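Local coordinates for protein member of DUF4221 family (Bacteroides vulgatus, PDB 3S9J) that is of unknown function but folds as a six-bladed beta-propeller that carries bound sodium ions, at residues A[22-27]-A[53-58]. Residues are numbered along the deposited sequence; the frame is centred on the assembly and turned at random.
Sequences EQTYYL and DIVIFD. With NA (sodium ion), chain C; FMT (formic acid), chain K.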
loop_
_atom_site.group_PDB
_atom_site.type_symbol
_atom_site.label_atom_id
_atom_site.label_comp_id
_atom_site.label_asym_id
_atom_site.label_seq_id
_atom_site.Cartn_x
_atom_site.Cartn_y
_atom_site.Cartn_z
ATOM N N GLU A 22 21.873 13.776 -1.661
ATOM C CA GLU A 22 22.232 12.578 -0.866
ATOM C C GLU A 22 21.401 12.413 0.413
ATOM O O GLU A 22 21.372 11.331 0.990
ATOM C CB GLU A 22 23.721 12.621 -0.486
ATOM C CG GLU A 22 24.126 13.613 0.546
ATOM C CD GLU A 22 24.313 15.045 0.021
ATOM O OE1 GLU A 22 24.161 15.291 -1.221
ATOM O OE2 GLU A 22 24.623 15.895 0.880
ATOM N N GLN A 23 20.754 13.487 0.887
ATOM C CA GLN A 23 19.937 13.404 2.090
ATOM C C GLN A 23 18.558 12.774 1.896
ATOM O O GLN A 23 17.876 12.487 2.889
ATOM C CB GLN A 23 19.735 14.801 2.715
ATOM C CG GLN A 23 20.984 15.371 3.370
ATOM C CD GLN A 23 20.578 16.437 4.404
ATOM O OE1 GLN A 23 20.191 17.549 4.027
ATOM N NE2 GLN A 23 20.581 16.069 5.700
ATOM N N THR A 24 18.131 12.592 0.652
ATOM C CA THR A 24 16.819 12.000 0.380
ATOM C C THR A 24 16.959 10.939 -0.681
ATOM O O THR A 24 17.324 11.250 -1.803
ATOM C CB THR A 24 15.784 13.062 -0.086
ATOM O OG1 THR A 24 15.893 14.212 0.775
ATOM C CG2 THR A 24 14.344 12.449 -0.029
ATOM N N TYR A 25 16.639 9.684 -0.358
ATOM C CA TYR A 25 16.686 8.626 -1.365
ATOM C C TYR A 25 15.401 8.637 -2.155
ATOM O O TYR A 25 14.321 8.987 -1.623
ATOM C CB TYR A 25 16.884 7.269 -0.700
ATOM C CG TYR A 25 17.221 6.161 -1.661
ATOM C CD1 TYR A 25 18.359 6.229 -2.453
ATOM C CD2 TYR A 25 16.387 5.059 -1.795
ATOM C CE1 TYR A 25 18.655 5.202 -3.359
ATOM C CE2 TYR A 25 16.699 4.021 -2.663
ATOM C CZ TYR A 25 17.846 4.115 -3.423
ATOM O OH TYR A 25 18.170 3.133 -4.311
ATOM N N TYR A 26 15.480 8.256 -3.435
ATOM C CA TYR A 26 14.314 8.447 -4.335
ATOM C C TYR A 26 13.173 7.475 -4.068
ATOM O O TYR A 26 12.057 7.690 -4.515
ATOM C CB TYR A 26 14.691 8.383 -5.823
ATOM C CG TYR A 26 15.052 6.982 -6.301
ATOM C CD1 TYR A 26 14.093 6.106 -6.794
ATOM C CD2 TYR A 26 16.344 6.532 -6.195
ATOM C CE1 TYR A 26 14.415 4.804 -7.182
ATOM C CE2 TYR A 26 16.683 5.233 -6.609
ATOM C CZ TYR A 26 15.706 4.397 -7.103
ATOM O OH TYR A 26 16.059 3.130 -7.474
ATOM N N LEU A 27 13.464 6.386 -3.372
ATOM C CA LEU A 27 12.472 5.353 -3.053
ATOM C C LEU A 27 11.993 5.479 -1.624
ATOM O O LEU A 27 12.809 5.550 -0.701
ATOM C CB LEU A 27 13.078 3.960 -3.201
ATOM C CG LEU A 27 12.165 2.795 -2.797
ATOM C CD1 LEU A 27 10.986 2.743 -3.741
ATOM C CD2 LEU A 27 12.942 1.487 -2.827
ATOM N N ASP A 53 14.683 9.560 8.304
ATOM C CA ASP A 53 13.826 10.689 8.600
ATOM C C ASP A 53 12.577 10.648 7.734
ATOM O O ASP A 53 12.353 9.694 6.996
ATOM C CB ASP A 53 14.585 12.027 8.509
ATOM C CG ASP A 53 15.144 12.346 7.112
ATOM O OD1 ASP A 53 14.579 11.909 6.090
ATOM O OD2 ASP A 53 16.196 13.069 7.070
ATOM N N ILE A 54 11.734 11.664 7.870
ATOM C CA ILE A 54 10.600 11.816 7.005
ATOM C C ILE A 54 10.745 13.143 6.275
ATOM O O ILE A 54 11.011 14.182 6.891
ATOM C CB ILE A 54 9.275 11.791 7.804
ATOM C CG1 ILE A 54 9.066 10.420 8.458
ATOM C CG2 ILE A 54 8.055 12.134 6.909
ATOM C CD1 ILE A 54 8.040 10.462 9.609
ATOM N N VAL A 55 10.544 13.107 4.963
ATOM C CA VAL A 55 10.539 14.305 4.155
ATOM C C VAL A 55 9.107 14.603 3.738
ATOM O O VAL A 55 8.361 13.704 3.339
ATOM C CB VAL A 55 11.434 14.121 2.923
ATOM C CG1 VAL A 55 11.282 15.265 1.904
ATOM C CG2 VAL A 55 12.886 13.940 3.373
ATOM N N ILE A 56 8.736 15.883 3.803
ATOM C CA ILE A 56 7.462 16.314 3.316
ATOM C C ILE A 56 7.694 17.118 2.047
ATOM O O ILE A 56 8.442 18.101 2.073
ATOM C CB ILE A 56 6.736 17.216 4.360
ATOM C CG1 ILE A 56 6.615 16.509 5.713
ATOM C CG2 ILE A 56 5.358 17.695 3.788
ATOM C CD1 ILE A 56 5.854 15.172 5.698
ATOM N N PHE A 57 7.102 16.687 0.935
ATOM C CA PHE A 57 7.215 17.393 -0.320
ATOM C C PHE A 57 6.011 18.300 -0.569
ATOM O O PHE A 57 4.885 17.886 -0.374
ATOM C CB PHE A 57 7.315 16.443 -1.504
ATOM C CG PHE A 57 8.617 15.670 -1.586
ATOM C CD1 PHE A 57 9.792 16.277 -2.030
ATOM C CD2 PHE A 57 8.658 14.348 -1.254
ATOM C CE1 PHE A 57 10.974 15.566 -2.105
ATOM C CE2 PHE A 57 9.822 13.623 -1.366
ATOM C CZ PHE A 57 10.983 14.206 -1.804
ATOM N N ASP A 58 6.294 19.491 -1.068
ATOM C CA ASP A 58 5.294 20.504 -1.486
ATOM C C ASP A 58 4.929 20.288 -2.947
ATOM O O ASP A 58 5.762 20.483 -3.835
ATOM C CB ASP A 58 5.920 21.861 -1.256
ATOM C CG ASP A 58 4.998 23.025 -1.611
ATOM O OD1 ASP A 58 4.009 22.842 -2.362
ATOM O OD2 ASP A 58 5.336 24.131 -1.149
HETATM NA NA NA C . 19.162 11.075 -3.150
HETATM C C FMT K . 13.927 1.642 -9.746
HETATM O O1 FMT K . 13.554 0.733 -10.543
HETATM O O2 FMT K . 14.367 1.428 -8.605
HETATM O O HOH W 1 20.202 9.562 -1.207
HETATM O O HOH W 2 18.505 12.426 5.688
HETATM O O HOH W 3 18.459 9.151 -4.414
#
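Thr-24 meets Val-55 and Phe-57 in a small, buried van der Waals contact between the loop that follows strand 8-19 and strand 53-58, the third strand of a four-stranded antiparallel propeller blade. Its methyl CG2 lies 4.0 Å from CG2 of Val-55 and 4.2 Å from CZ of Phe-57, which it approaches obliquely at the far end of the ring. With CG2 anti to the backbone N and OG1 beside it, the two branches part, the methyl toward Val-55 and Phe-57, the hydroxyl toward Arg-67. Val-55 and Phe-57, two apart on the strand, both have their CB atoms set toward the loop. CG1 of Val-55 sits 3.8 Å above the centre of the Phe-57 ring, while its other methyl, CG2, is left to touch threonine. The beta-branched valine suits an extended strand, and the long phenylalanine also meets Phe-18 of strand 8-19 in another blade, the ring planes inclined by about 40°.

Polar links flank the apolar patch. A water donates to both Gln-23 O, at 2.9 Å, and Asp-53 OD2, at 2.8 Å, bridging loop backbone and strand carboxylate. Asp-53 OD2 also forms a salt bridge with Arg-67, whose other terminal nitrogen is hydrogen-bonded to Thr-24 OG1. The hydroxyl, though beside Val-55, is thereby satisfied within the buried contact. Asn-46 adds another link, bonding both Gln-23 O and Asp-53 OD1.

Metal coordination engages the loop backbone: Thr-24 O binds a sodium ion at 2.3 Å, with two waters, Asp-21 O and Asn-353 OD1 completing the ligands found.

Threonine thus serves three surroundings at once, its methyl in the apolar patch, its hydroxyl on arginine and its carbonyl on the metal. With so little surface shared, the loop's position beside the blade probably depends as much on the polar links and sodium coordination as on the methyl contacts.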